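Local atomic coordinates of putative phosphomethylpyrimidine kinase (Bacteroides thetaiotaomicron, PDB entry 3MBH), a protein that probably phosphorylates pyridoxal with ATP, as a pyridoxal kinase of the ribokinase-like superfamily, and binds pyridoxal in this crystal form. Residues D59-M64 with S88-Q93; V76-I81 with K100-P105; Y152-P157 with R172-K177; A218-T223 with Y264-G269. All coordinates share one frame; numbering follows the deposited sequence. Where two conformers were deposited one is given.

Contact 1: residues D59-M64 with S88-Q93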
loop_
_atom_site.group_PDB
_atom_site.type_symbol
_atom_site.label_atom_id
_atom_site.label_comp_id
_atom_site.label_asym_id
_atom_site.label_seq_id
_atom_site.Cartn_x
_atom_site.Cartn_y
_atom_site.Cartn_z
ATOM N N ASP A 59 18.415 -14.300 35.309
ATOM C CA ASP A 59 19.553 -14.645 34.458
ATOM C C ASP A 59 19.224 -15.975 33.849
ATOM O O ASP A 59 18.990 -16.924 34.576
ATOM C CB ASP A 59 20.811 -14.784 35.368
ATOM C CG ASP A 59 22.077 -15.291 34.612
ATOM O OD1 ASP A 59 22.105 -15.428 33.371
ATOM O OD2 ASP A 59 23.096 -15.521 35.304
ATOM N N LEU A 60 19.221 -16.081 32.537
ATOM C CA LEU A 60 18.893 -17.376 31.905
ATOM C C LEU A 60 20.124 -18.168 31.372
ATOM O O LEU A 60 19.954 -19.104 30.538
ATOM C CB LEU A 60 17.852 -17.186 30.799
ATOM C CG LEU A 60 16.447 -16.704 31.221
ATOM C CD1 LEU A 60 15.654 -16.417 29.943
ATOM C CD2 LEU A 60 15.753 -17.730 32.114
ATOM N N THR A 61 21.320 -17.807 31.861
ATOM C CA THR A 61 22.581 -18.410 31.414
ATOM C C THR A 61 22.483 -19.926 31.400
ATOM O O THR A 61 22.831 -20.553 30.407
ATOM C CB THR A 61 23.794 -18.004 32.300
ATOM O OG1 THR A 61 23.907 -16.571 32.310
ATOM C CG2 THR A 61 25.164 -18.675 31.824
ATOM N N ASP A 62 21.997 -20.501 32.495
ATOM C CA ASP A 62 21.965 -21.932 32.561
ATOM C C ASP A 62 20.871 -22.635 31.749
ATOM O O ASP A 62 20.963 -23.845 31.540
ATOM C CB ASP A 62 21.962 -22.368 33.993
ATOM C CG ASP A 62 23.235 -21.913 34.722
ATOM O OD1 ASP A 62 24.335 -22.043 34.146
ATOM O OD2 ASP A 62 23.112 -21.397 35.857
ATOM N N GLU A 63 19.879 -21.900 31.259
ATOM C CA GLU A 63 18.901 -22.500 30.358
ATOM C C GLU A 63 19.380 -22.513 28.903
ATOM O O GLU A 63 18.944 -23.358 28.122
ATOM C CB GLU A 63 17.584 -21.774 30.452
ATOM C CG GLU A 63 16.393 -22.544 29.889
ATOM C CD GLU A 63 16.106 -23.877 30.612
ATOM O OE1 GLU A 63 16.491 -24.031 31.794
ATOM O OE2 GLU A 63 15.484 -24.770 29.981
HETATM N N MSE A 64 20.269 -21.602 28.543
HETATM C CA MSE A 64 20.684 -21.433 27.152
HETATM C C MSE A 64 21.340 -22.701 26.562
HETATM O O MSE A 64 20.990 -23.127 25.464
HETATM C CB MSE A 64 21.596 -20.191 26.997
HETATM C CG MSE A 64 20.864 -18.854 27.212
HETATM SE SE MSE A 64 21.983 -17.269 27.363
HETATM C CE MSE A 64 23.366 -18.100 28.355
ATOM N N SER A 88 24.836 -12.533 31.704
ATOM C CA SER A 88 25.958 -12.662 32.613
ATOM C C SER A 88 27.246 -12.748 31.783
ATOM O O SER A 88 27.213 -13.002 30.597
ATOM C CB SER A 88 25.821 -13.932 33.504
ATOM O OG SER A 88 26.206 -15.105 32.765
ATOM N N PRO A 89 28.398 -12.570 32.407
ATOM C CA PRO A 89 29.642 -12.758 31.643
ATOM C C PRO A 89 29.897 -14.178 31.125
ATOM O O PRO A 89 30.664 -14.350 30.173
ATOM C CB PRO A 89 30.737 -12.317 32.621
ATOM C CG PRO A 89 29.973 -11.472 33.637
ATOM C CD PRO A 89 28.614 -12.022 33.744
ATOM N N ARG A 90 29.287 -15.175 31.758
ATOM C CA ARG A 90 29.396 -16.565 31.331
ATOM C C ARG A 90 28.746 -16.796 29.937
ATOM O O ARG A 90 29.037 -17.753 29.257
ATOM C CB ARG A 90 28.758 -17.489 32.381
ATOM C CG ARG A 90 29.559 -17.556 33.649
ATOM C CD ARG A 90 28.873 -18.173 34.857
ATOM N NE ARG A 90 27.884 -17.227 35.407
ATOM C CZ ARG A 90 26.573 -17.426 35.438
ATOM N NH1 ARG A 90 26.037 -18.562 35.026
ATOM N NH2 ARG A 90 25.789 -16.500 35.972
ATOM N N GLN A 91 27.848 -15.919 29.540
ATOM C CA GLN A 91 27.159 -16.096 28.279
ATOM C C GLN A 91 28.049 -15.857 27.090
ATOM O O GLN A 91 27.800 -16.412 26.042
ATOM C CB GLN A 91 25.913 -15.197 28.180
ATOM C CG GLN A 91 24.913 -15.522 29.277
ATOM C CD GLN A 91 23.558 -14.887 29.091
ATOM O OE1 GLN A 91 23.323 -14.211 28.088
ATOM N NE2 GLN A 91 22.678 -15.049 30.085
ATOM N N ILE A 92 29.110 -15.086 27.248
ATOM C CA ILE A 92 29.905 -14.774 26.065
ATOM C C ILE A 92 30.441 -16.056 25.423
ATOM O O ILE A 92 30.288 -16.265 24.231
ATOM C CB ILE A 92 30.995 -13.755 26.299
ATOM C CG1 ILE A 92 30.374 -12.345 26.266
ATOM C CG2 ILE A 92 32.096 -13.913 25.172
ATOM C CD1 ILE A 92 29.542 -11.947 27.584
ATOM N N GLN A 93 30.950 -16.960 26.226
ATOM C CA GLN A 93 31.551 -18.176 25.671
ATOM C C GLN A 93 30.509 -19.168 25.165
ATOM O O GLN A 93 30.724 -19.865 24.193
ATOM C CB GLN A 93 32.490 -18.827 26.675
ATOM C CG GLN A 93 33.895 -18.300 26.635
ATOM C CD GLN A 93 34.602 -18.439 25.242
ATOM O OE1 GLN A 93 34.495 -19.460 24.535
ATOM N NE2 GLN A 93 35.295 -17.391 24.864
HETATM O O HOH W 1 23.270 -18.747 35.908
#

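Contact 2: residues V76-I81 with K100-P105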
loop_
_atom_site.group_PDB
_atom_site.type_symbol
_atom_site.label_atom_id
_atom_site.label_comp_id
_atom_site.label_asym_id
_atom_site.label_seq_id
_atom_site.Cartn_x
_atom_site.Cartn_y
_atom_site.Cartn_z
ATOM N N VAL A 76 17.871 -27.552 13.448
ATOM C CA VAL A 76 17.480 -26.224 12.986
ATOM C C VAL A 76 18.690 -25.514 12.405
ATOM O O VAL A 76 19.799 -25.618 12.919
ATOM C CB VAL A 76 16.740 -25.379 14.071
ATOM C CG1 VAL A 76 17.543 -25.269 15.274
ATOM C CG2 VAL A 76 16.450 -23.960 13.554
ATOM N N GLN A 77 18.458 -24.816 11.312
ATOM C CA GLN A 77 19.486 -24.036 10.660
ATOM C C GLN A 77 19.113 -22.553 10.654
ATOM O O GLN A 77 17.990 -22.189 10.320
ATOM C CB GLN A 77 19.676 -24.514 9.235
ATOM C CG GLN A 77 20.111 -25.967 9.099
ATOM C CD GLN A 77 21.614 -26.108 9.120
ATOM O OE1 GLN A 77 22.181 -26.856 8.319
ATOM N NE2 GLN A 77 22.276 -25.352 10.004
ATOM N N PHE A 78 20.067 -21.704 11.017
ATOM C CA PHE A 78 19.827 -20.270 11.003
ATOM C C PHE A 78 20.526 -19.570 9.869
ATOM O O PHE A 78 21.666 -19.856 9.578
ATOM C CB PHE A 78 20.212 -19.643 12.341
ATOM C CG PHE A 78 19.443 -20.217 13.504
ATOM C CD1 PHE A 78 18.093 -19.978 13.626
ATOM C CD2 PHE A 78 20.060 -21.021 14.433
ATOM C CE1 PHE A 78 17.390 -20.533 14.673
ATOM C CE2 PHE A 78 19.364 -21.550 15.515
ATOM C CZ PHE A 78 18.047 -21.313 15.644
ATOM N N ASP A 79 19.843 -18.634 9.250
ATOM C CA ASP A 79 20.425 -17.799 8.193
ATOM C C ASP A 79 21.186 -16.651 8.808
ATOM O O ASP A 79 22.094 -16.088 8.189
ATOM C CB ASP A 79 19.315 -17.326 7.295
ATOM C CG ASP A 79 18.546 -18.507 6.701
ATOM O OD1 ASP A 79 19.146 -19.144 5.839
ATOM O OD2 ASP A 79 17.411 -18.847 7.156
ATOM N N ALA A 80 20.842 -16.320 10.051
ATOM C CA ALA A 80 21.566 -15.299 10.750
ATOM C C ALA A 80 21.490 -15.507 12.231
ATOM O O ALA A 80 20.595 -16.170 12.694
ATOM C CB ALA A 80 21.049 -13.934 10.384
ATOM N N ILE A 81 22.465 -14.952 12.951
ATOM C CA ILE A 81 22.502 -14.943 14.415
ATOM C C ILE A 81 22.800 -13.501 14.825
ATOM O O ILE A 81 23.758 -12.879 14.340
ATOM C CB ILE A 81 23.589 -15.864 15.027
ATOM C CG1 ILE A 81 23.372 -17.302 14.559
ATOM C CG2 ILE A 81 23.606 -15.722 16.603
ATOM C CD1 ILE A 81 24.424 -18.305 14.952
ATOM N N LYS A 100 29.871 -20.641 16.590
ATOM C CA LYS A 100 30.779 -21.592 15.958
ATOM C C LYS A 100 30.011 -22.784 15.388
ATOM O O LYS A 100 30.248 -23.205 14.250
ATOM C CB LYS A 100 31.838 -22.081 16.920
ATOM C CG LYS A 100 32.934 -22.993 16.277
ATOM C CD LYS A 100 33.854 -23.597 17.333
ATOM C CE LYS A 100 33.082 -24.177 18.516
ATOM N NZ LYS A 100 33.892 -25.190 19.289
ATOM N N ASP A 101 29.085 -23.319 16.171
ATOM C CA ASP A 101 28.365 -24.520 15.781
ATOM C C ASP A 101 27.223 -24.284 14.787
ATOM O O ASP A 101 26.793 -25.221 14.102
ATOM C CB ASP A 101 27.798 -25.196 17.015
ATOM C CG ASP A 101 28.890 -25.759 17.943
ATOM O OD1 ASP A 101 30.062 -25.867 17.555
ATOM O OD2 ASP A 101 28.561 -26.059 19.095
ATOM N N PHE A 102 26.686 -23.072 14.735
ATOM C CA PHE A 102 25.506 -22.860 13.900
ATOM C C PHE A 102 25.769 -21.990 12.698
ATOM O O PHE A 102 24.869 -21.711 11.891
ATOM C CB PHE A 102 24.343 -22.293 14.732
ATOM C CG PHE A 102 23.595 -23.340 15.506
ATOM C CD1 PHE A 102 24.104 -23.856 16.671
ATOM C CD2 PHE A 102 22.388 -23.831 15.054
ATOM C CE1 PHE A 102 23.395 -24.827 17.401
ATOM C CE2 PHE A 102 21.688 -24.802 15.771
ATOM C CZ PHE A 102 22.190 -25.281 16.953
ATOM N N ARG A 103 26.980 -21.492 12.569
ATOM C CA ARG A 103 27.197 -20.596 11.446
ATOM C C ARG A 103 27.265 -21.446 10.186
ATOM O O ARG A 103 27.519 -22.644 10.233
ATOM C CB ARG A 103 28.414 -19.717 11.606
ATOM C CG ARG A 103 29.702 -20.443 11.555
ATOM C CD ARG A 103 30.818 -19.500 12.083
ATOM N NE ARG A 103 30.816 -18.263 11.327
ATOM C CZ ARG A 103 31.178 -17.066 11.776
ATOM N NH1 ARG A 103 31.620 -16.897 13.018
ATOM N NH2 ARG A 103 31.085 -16.020 10.953
ATOM N N GLN A 104 26.925 -20.830 9.076
ATOM C CA GLN A 104 27.023 -21.494 7.788
ATOM C C GLN A 104 27.908 -20.614 6.948
ATOM O O GLN A 104 28.265 -19.511 7.360
ATOM C CB GLN A 104 25.623 -21.695 7.179
ATOM C CG GLN A 104 24.817 -22.697 7.986
ATOM C CD GLN A 104 23.383 -22.845 7.527
ATOM O OE1 GLN A 104 22.486 -22.101 7.956
ATOM N NE2 GLN A 104 23.144 -23.856 6.700
ATOM N N PRO A 105 28.329 -21.115 5.789
ATOM C CA PRO A 105 29.082 -20.269 4.859
ATOM C C PRO A 105 28.344 -18.998 4.442
ATOM O O PRO A 105 28.959 -17.961 4.276
ATOM C CB PRO A 105 29.294 -21.197 3.651
ATOM C CG PRO A 105 29.183 -22.580 4.200
ATOM C CD PRO A 105 28.197 -22.507 5.323
HETATM O O HOH W 2 22.540 -22.932 11.350
HETATM O O HOH W 3 23.782 -19.056 11.086
#

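Contact 3: residues Y152-P157 with R172-K177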
loop_
_atom_site.group_PDB
_atom_site.type_symbol
_atom_site.label_atom_id
_atom_site.label_comp_id
_atom_site.label_asym_id
_atom_site.label_seq_id
_atom_site.Cartn_x
_atom_site.Cartn_y
_atom_site.Cartn_z
ATOM N N TYR A 152 34.774 1.452 25.395
ATOM C CA TYR A 152 34.905 0.256 26.254
ATOM C C TYR A 152 35.561 -0.914 25.491
ATOM O O TYR A 152 36.471 -1.555 25.995
ATOM C CB TYR A 152 33.555 -0.159 26.829
ATOM C CG TYR A 152 33.191 0.641 28.071
ATOM C CD1 TYR A 152 33.977 0.565 29.234
ATOM C CD2 TYR A 152 32.076 1.477 28.091
ATOM C CE1 TYR A 152 33.620 1.313 30.375
ATOM C CE2 TYR A 152 31.751 2.232 29.195
ATOM C CZ TYR A 152 32.521 2.148 30.326
ATOM O OH TYR A 152 32.153 2.886 31.430
ATOM N N LEU A 153 35.164 -1.130 24.243
ATOM C CA LEU A 153 35.744 -2.203 23.439
ATOM C C LEU A 153 37.222 -1.954 23.131
ATOM O O LEU A 153 38.012 -2.886 23.189
ATOM C CB LEU A 153 34.988 -2.413 22.146
ATOM C CG LEU A 153 33.602 -3.017 22.303
ATOM C CD1 LEU A 153 32.753 -2.918 21.057
ATOM C CD2 LEU A 153 33.744 -4.468 22.786
ATOM N N LEU A 154 37.593 -0.709 22.824
ATOM C CA LEU A 154 38.986 -0.381 22.545
ATOM C C LEU A 154 39.842 -0.181 23.822
ATOM O O LEU A 154 41.048 -0.014 23.720
ATOM C CB LEU A 154 39.044 0.860 21.670
ATOM C CG LEU A 154 38.501 0.707 20.251
ATOM C CD1 LEU A 154 38.645 1.993 19.495
ATOM C CD2 LEU A 154 39.217 -0.405 19.507
ATOM N N ASP A 155 39.219 -0.193 25.003
ATOM C CA ASP A 155 39.899 0.017 26.269
ATOM C C ASP A 155 40.615 1.355 26.227
ATOM O O ASP A 155 41.808 1.421 26.442
ATOM C CB ASP A 155 40.885 -1.133 26.563
ATOM C CG ASP A 155 41.321 -1.198 28.030
ATOM O OD1 ASP A 155 40.463 -1.061 28.941
ATOM O OD2 ASP A 155 42.531 -1.443 28.280
ATOM N N GLU A 156 39.869 2.402 25.913
ATOM C CA GLU A 156 40.351 3.762 25.903
ATOM C C GLU A 156 39.290 4.634 26.573
ATOM O O GLU A 156 38.108 4.320 26.531
ATOM C CB GLU A 156 40.559 4.254 24.483
ATOM C CG GLU A 156 41.642 3.545 23.710
ATOM C CD GLU A 156 43.038 3.926 24.163
ATOM O OE1 GLU A 156 43.404 5.115 24.035
ATOM O OE2 GLU A 156 43.786 3.043 24.649
ATOM N N PRO A 157 39.699 5.751 27.178
ATOM C CA PRO A 157 38.713 6.570 27.875
ATOM C C PRO A 157 37.746 7.226 26.898
ATOM O O PRO A 157 38.140 7.577 25.780
ATOM C CB PRO A 157 39.553 7.643 28.581
ATOM C CG PRO A 157 40.966 7.310 28.339
ATOM C CD PRO A 157 41.069 6.279 27.280
ATOM N N ARG A 172 38.522 1.014 11.654
ATOM C CA ARG A 172 39.514 0.093 11.160
ATOM C C ARG A 172 40.093 -0.804 12.280
ATOM O O ARG A 172 40.304 -1.996 12.049
ATOM C CB ARG A 172 40.587 0.901 10.424
ATOM C CG ARG A 172 41.750 0.119 9.920
ATOM C CD ARG A 172 41.301 -0.984 9.010
ATOM N NE ARG A 172 42.431 -1.548 8.295
ATOM C CZ ARG A 172 42.308 -2.414 7.300
ATOM N NH1 ARG A 172 41.099 -2.854 6.944
ATOM N NH2 ARG A 172 43.395 -2.868 6.690
ATOM N N LEU A 173 40.337 -0.246 13.475
ATOM C CA LEU A 173 40.909 -1.021 14.600
ATOM C C LEU A 173 39.940 -2.110 15.018
ATOM O O LEU A 173 40.338 -3.237 15.269
ATOM C CB LEU A 173 41.167 -0.164 15.838
ATOM C CG LEU A 173 42.350 0.774 15.910
ATOM C CD1 LEU A 173 42.309 1.474 17.277
ATOM C CD2 LEU A 173 43.717 0.059 15.710
ATOM N N LEU A 174 38.657 -1.760 15.096
ATOM C CA LEU A 174 37.642 -2.730 15.378
ATOM C C LEU A 174 37.490 -3.777 14.258
ATOM O O LEU A 174 37.316 -4.964 14.540
ATOM C CB LEU A 174 36.309 -2.040 15.716
ATOM C CG LEU A 174 36.175 -1.348 17.091
ATOM C CD1 LEU A 174 34.748 -0.772 17.173
ATOM C CD2 LEU A 174 36.485 -2.279 18.247
ATOM N N SER A 175 37.588 -3.369 12.991
ATOM C CA SER A 175 37.477 -4.351 11.894
ATOM C C SER A 175 38.665 -5.321 11.894
ATOM O O SER A 175 38.522 -6.493 11.594
ATOM C CB SER A 175 37.421 -3.679 10.553
ATOM O OG SER A 175 37.347 -4.660 9.545
ATOM N N ASP A 176 39.823 -4.824 12.271
ATOM C CA ASP A 176 41.010 -5.689 12.412
ATOM C C ASP A 176 40.787 -6.817 13.411
ATOM O O ASP A 176 41.390 -7.855 13.295
ATOM C CB ASP A 176 42.209 -4.859 12.807
ATOM C CG ASP A 176 42.726 -3.989 11.651
ATOM O OD1 ASP A 176 42.336 -4.164 10.474
ATOM O OD2 ASP A 176 43.534 -3.102 11.943
ATOM N N LYS A 177 39.853 -6.647 14.341
ATOM C CA LYS A 177 39.618 -7.670 15.325
ATOM C C LYS A 177 38.751 -8.805 14.855
ATOM O O LYS A 177 38.627 -9.798 15.569
ATOM C CB LYS A 177 39.065 -7.028 16.591
ATOM C CG LYS A 177 40.200 -6.525 17.443
ATOM C CD LYS A 177 39.847 -5.362 18.296
ATOM C CE LYS A 177 41.183 -4.778 18.831
ATOM N NZ LYS A 177 41.006 -4.071 20.122
#

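Contact 4: residues A218-T223 with Y264-G269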
loop_
_atom_site.group_PDB
_atom_site.type_symbol
_atom_site.label_atom_id
_atom_site.label_comp_id
_atom_site.label_asym_id
_atom_site.label_seq_id
_atom_site.Cartn_x
_atom_site.Cartn_y
_atom_site.Cartn_z
ATOM N N ALA A 218 20.135 8.393 22.414
ATOM C CA ALA A 218 20.403 8.100 23.822
ATOM C C ALA A 218 19.234 8.537 24.698
ATOM O O ALA A 218 19.075 8.036 25.778
ATOM C CB ALA A 218 21.663 8.818 24.269
ATOM N N HIS A 219 18.430 9.497 24.241
ATOM C CA HIS A 219 17.209 9.871 24.969
ATOM C C HIS A 219 16.137 8.763 24.975
ATOM O O HIS A 219 15.195 8.849 25.765
ATOM C CB HIS A 219 16.599 11.124 24.364
ATOM C CG HIS A 219 17.402 12.350 24.608
ATOM N ND1 HIS A 219 16.908 13.612 24.370
ATOM C CD2 HIS A 219 18.657 12.518 25.089
ATOM C CE1 HIS A 219 17.824 14.512 24.692
ATOM N NE2 HIS A 219 18.897 13.872 25.125
ATOM N N TYR A 220 16.249 7.760 24.094
ATOM C CA TYR A 220 15.217 6.703 23.962
ATOM C C TYR A 220 15.847 5.309 24.054
ATOM O O TYR A 220 16.343 4.795 23.048
ATOM C CB TYR A 220 14.430 6.814 22.654
ATOM C CG TYR A 220 13.852 8.185 22.425
ATOM C CD1 TYR A 220 12.621 8.509 22.886
ATOM C CD2 TYR A 220 14.571 9.144 21.745
ATOM C CE1 TYR A 220 12.108 9.811 22.709
ATOM C CE2 TYR A 220 14.102 10.361 21.580
ATOM C CZ TYR A 220 12.858 10.695 22.030
ATOM O OH TYR A 220 12.426 11.963 21.826
ATOM N N PRO A 221 15.765 4.680 25.237
ATOM C CA PRO A 221 16.345 3.392 25.474
ATOM C C PRO A 221 15.845 2.406 24.440
ATOM O O PRO A 221 14.669 2.479 24.042
ATOM C CB PRO A 221 15.806 3.032 26.851
ATOM C CG PRO A 221 15.696 4.370 27.513
ATOM C CD PRO A 221 15.020 5.136 26.414
ATOM N N GLY A 222 16.768 1.561 23.981
ATOM C CA GLY A 222 16.511 0.532 23.009
ATOM C C GLY A 222 16.626 0.966 21.572
ATOM O O GLY A 222 16.344 0.186 20.682
ATOM N N THR A 223 17.037 2.206 21.323
ATOM C CA THR A 223 17.189 2.637 19.928
ATOM C C THR A 223 18.320 1.900 19.206
ATOM O O THR A 223 18.281 1.755 17.987
ATOM C CB THR A 223 17.427 4.131 19.863
ATOM O OG1 THR A 223 16.251 4.825 20.338
ATOM C CG2 THR A 223 17.752 4.555 18.431
ATOM N N TYR A 264 5.346 12.730 27.068
ATOM C CA TYR A 264 5.740 11.391 26.708
ATOM C C TYR A 264 6.878 11.026 27.632
ATOM O O TYR A 264 7.745 11.839 27.910
ATOM C CB TYR A 264 6.167 11.341 25.226
ATOM C CG TYR A 264 6.475 9.940 24.753
ATOM C CD1 TYR A 264 5.451 9.074 24.460
ATOM C CD2 TYR A 264 7.787 9.469 24.660
ATOM C CE1 TYR A 264 5.717 7.754 24.053
ATOM C CE2 TYR A 264 8.064 8.152 24.241
ATOM C CZ TYR A 264 7.017 7.303 23.927
ATOM O OH TYR A 264 7.216 5.998 23.533
ATOM N N ASP A 265 6.860 9.811 28.135
ATOM C CA ASP A 265 7.955 9.268 28.926
ATOM C C ASP A 265 8.905 8.562 27.994
ATOM O O ASP A 265 8.665 7.410 27.611
ATOM C CB ASP A 265 7.407 8.277 29.956
ATOM C CG ASP A 265 8.465 7.706 30.846
ATOM O OD1 ASP A 265 9.670 8.005 30.700
ATOM O OD2 ASP A 265 8.083 6.898 31.712
ATOM N N ASN A 266 9.969 9.270 27.624
ATOM C CA ASN A 266 10.956 8.786 26.678
ATOM C C ASN A 266 11.578 7.465 27.078
ATOM O O ASN A 266 12.133 6.786 26.238
ATOM C CB ASN A 266 12.080 9.788 26.465
ATOM C CG ASN A 266 11.638 11.055 25.790
ATOM O OD1 ASN A 266 10.508 11.204 25.324
ATOM N ND2 ASN A 266 12.563 11.998 25.718
ATOM N N ARG A 267 11.458 7.067 28.336
ATOM C CA ARG A 267 11.967 5.749 28.699
ATOM C C ARG A 267 11.156 4.619 28.026
ATOM O O ARG A 267 11.618 3.482 27.945
ATOM C CB ARG A 267 11.993 5.562 30.208
ATOM C CG ARG A 267 12.949 6.551 30.931
ATOM C CD ARG A 267 12.704 6.543 32.456
ATOM N NE ARG A 267 11.327 6.785 32.791
ATOM C CZ ARG A 267 10.839 6.781 34.037
ATOM N NH1 ARG A 267 11.610 6.511 35.076
ATOM N NH2 ARG A 267 9.550 6.983 34.225
ATOM N N GLU A 268 9.954 4.914 27.539
ATOM C CA GLU A 268 9.113 3.875 26.883
ATOM C C GLU A 268 9.642 3.549 25.502
ATOM O O GLU A 268 9.218 2.557 24.896
ATOM C CB GLU A 268 7.641 4.281 26.871
ATOM C CG GLU A 268 7.045 4.245 28.262
ATOM C CD GLU A 268 5.604 4.638 28.347
ATOM O OE1 GLU A 268 4.939 4.667 27.299
ATOM O OE2 GLU A 268 5.121 4.910 29.470
ATOM N N GLY A 269 10.561 4.378 24.982
ATOM C CA GLY A 269 11.142 4.139 23.682
ATOM C C GLY A 269 10.496 4.893 22.542
ATOM O O GLY A 269 9.533 5.669 22.728
HETATM O O HOH W 4 10.058 12.490 22.985
HETATM O O HOH W 5 12.438 1.645 25.735
#

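Contact 1: residues D59-M64 with S88-Q93
D59, ending strand 57-59, and T61 of the loop leading into helix 64-73 meet S88, R90 and Q91 at the start of helix 91-102. The loop opens with an Asx turn: D59 OD1 takes the backbone N of T61 from above its carboxylate plane. CG of D59 lies anti to the backbone N (chi1 174°), and this carries OD2 to the arginine. R90 NH2 forms a salt bridge with D59 OD2 at 2.9 Å. The approach is nearly along the C-O axis, but the carboxylate and guanidinium planes are turned 63° apart. D62 OD1 lies at the guanidinium edge, 4.0 Å from R90 NH1, a long ion pair. One water accepts from R90 NH1 and lies within reach of D59 OD2 and D62 OD2. The R90 chain bends at chi3 and crosses T61 at about a right angle, with T61 CG2 3.3 Å from R90 NH1. Q91 is buried. Its OE1 takes the backbone N of G87, and its NE2 also serves T43 O. The selenomethionine M64 crosses Q91, but their modelled spacing is doubtful. T61 OG1 accepts twice: from S88 OG at 2.8 Å, and from Q91 NE2 at 3.0 Å, nearly straight and in the amide plane.

Contact 2: residues V76-I81 with K100-P105
F102, in the last turn of helix 91-102, packs on V76, F78 and I81. These residues lead into and begin strand 80-83, so the contact joins two elements of a beta-alpha-beta unit (strand 80-83, helix 91-102, strand 108-111). The F102 ring has CG anti to its carbonyl carbon (chi1 -81°), and this turns it onto the other segment. The two rings meet obliquely, with planes 40° apart and F78 CD2 3.7 Å from F102 CD2. Beyond them W71 of helix 64-73 meets F78 edge-to-face and also touches F102. At the F102 ring edge lies a backbone oxygen, V76 O, 3.5 Å from CE2. I81 crosses F102 at about a right angle, and its CD1 rests 4.0 Å from F102 CB.

The polar side is formed by two glutamines. Q77 bends at chi2, while Q104 stays extended beyond CG. Their amide planes stack, only 11° apart. Were Q104 an alanine, the Q77 amide would probably lose its stacked neighbour and a gap would open beside F78 O. Two waters bridge the backbones. One accepts from F78 N and donates to F102 O at 2.7 Å. The other donates to F78 O and to F102 O. The helix-end carbonyl of F102 thus takes two water bonds. The chemistry implies an apolar patch round F102 beside a polar seam, where the backbones are linked through water.

Contact 3: residues Y152-P157 with R172-K177
The C-terminal ends of two successive helices, 147-154 and 164-176, meet here through L153 and L154 on one side and L173, L174 and K177 on the other. The centre of the contact is a pair of leucine methyls: L154 CD2 lies 3.5 Å from L174 CD2. Both side chains share one conformation. CG is anti to the carbonyl carbon, and CD1 then continues the chain outward (chi2 -179° in each). CD2 is therefore the side branch in both leucines, and it is the branch that touches. The two side chains cross obliquely. L174 CD2 also reaches the base of L153, 4.2 Å from its CB. L154 CD2 also lies 4.2 Å from L173 CB.

The helix bearing L154 stops in a Schellman motif. D155 takes a positive phi (57°), and its N bonds back to Y152 O at 3.2 Å. R134 of helix 127-136 holds this end, with a salt bridge to D155 OD1 and a bond to Y152 O. In the ribokinase-like alpha/beta fold these helices flank the central sheet. L174 accordingly also touches V182 of strand 181-189, while L153 touches M133 and P113.

No hydrogen bond crosses between the two segments. K177 comes with its chain extended beyond CG, and its NZ ends 4.1 Å from L154 CD2. On the helix of L174, D176 OD1 sits over one face of the R172 guanidinium, 3.4 Å from NE. That pair is held by charge alone, since no N-H points at the oxygen.

Contact 4: residues A218-T223 with Y264-G269
Y220 and P221 pack against N266, R267 and G269 beside the pyridoxal site. Y220 to T223 form a type II beta turn. It runs into the glycine-rich GTGD motif of ribokinase-like kinases, which ends at D225 in the pyridoxal pocket. The P221 side chain is about 5 Å from the bound pyridoxal.

Van der Waals contacts come first. The Y220 ring meets the N266 amide obliquely, with planes 42° apart and CE1 3.4 Å from N266 CG. P221 CD lies 3.3 Å from N266 O, and N266 CB lies 3.3 Å from H219 O.

Direct hydrogen bonds between the segments are absent, and waters bridge them. One links Y220 OH and N266 OD1, each at 2.7 Å. Another donates to P221 O and R267 O. R267 O also accepts from H49, a pocket residue. With a leucine at Y220, the first water would probably lose its hydroxyl partner and the N266 amide its ring.

Bonds within each segment fix the shapes. Y220 O accepts from T223 N and T223 OG1. D265 makes an Asx turn with R267 N. The R267 guanidinium grips D265 side-on: NE meets OD1 on its syn lone pair, and NH2 reaches OD2 at 2.9 Å.

From the N terminus, contact 1 comes first. It closes a loop holding helix 64-73 and strand 80-83, and brings the start of that helix to the start of helix 91-102. Contact 2 opens within this loop and closes beyond it, so the two cross. It ties the approach to strand 80-83 to the far end of helix 91-102, and both contacts share that helix. Contact 3 follows in series and closes a short loop between helices 147-154 and 164-176. Contact 4 comes last. It spans helices 223-236 and 241-257 and joins two loops near the pyridoxal. Contacts 2 and 4 lie on opposite sides of the chain's centre, their own centres about 32 Å apart.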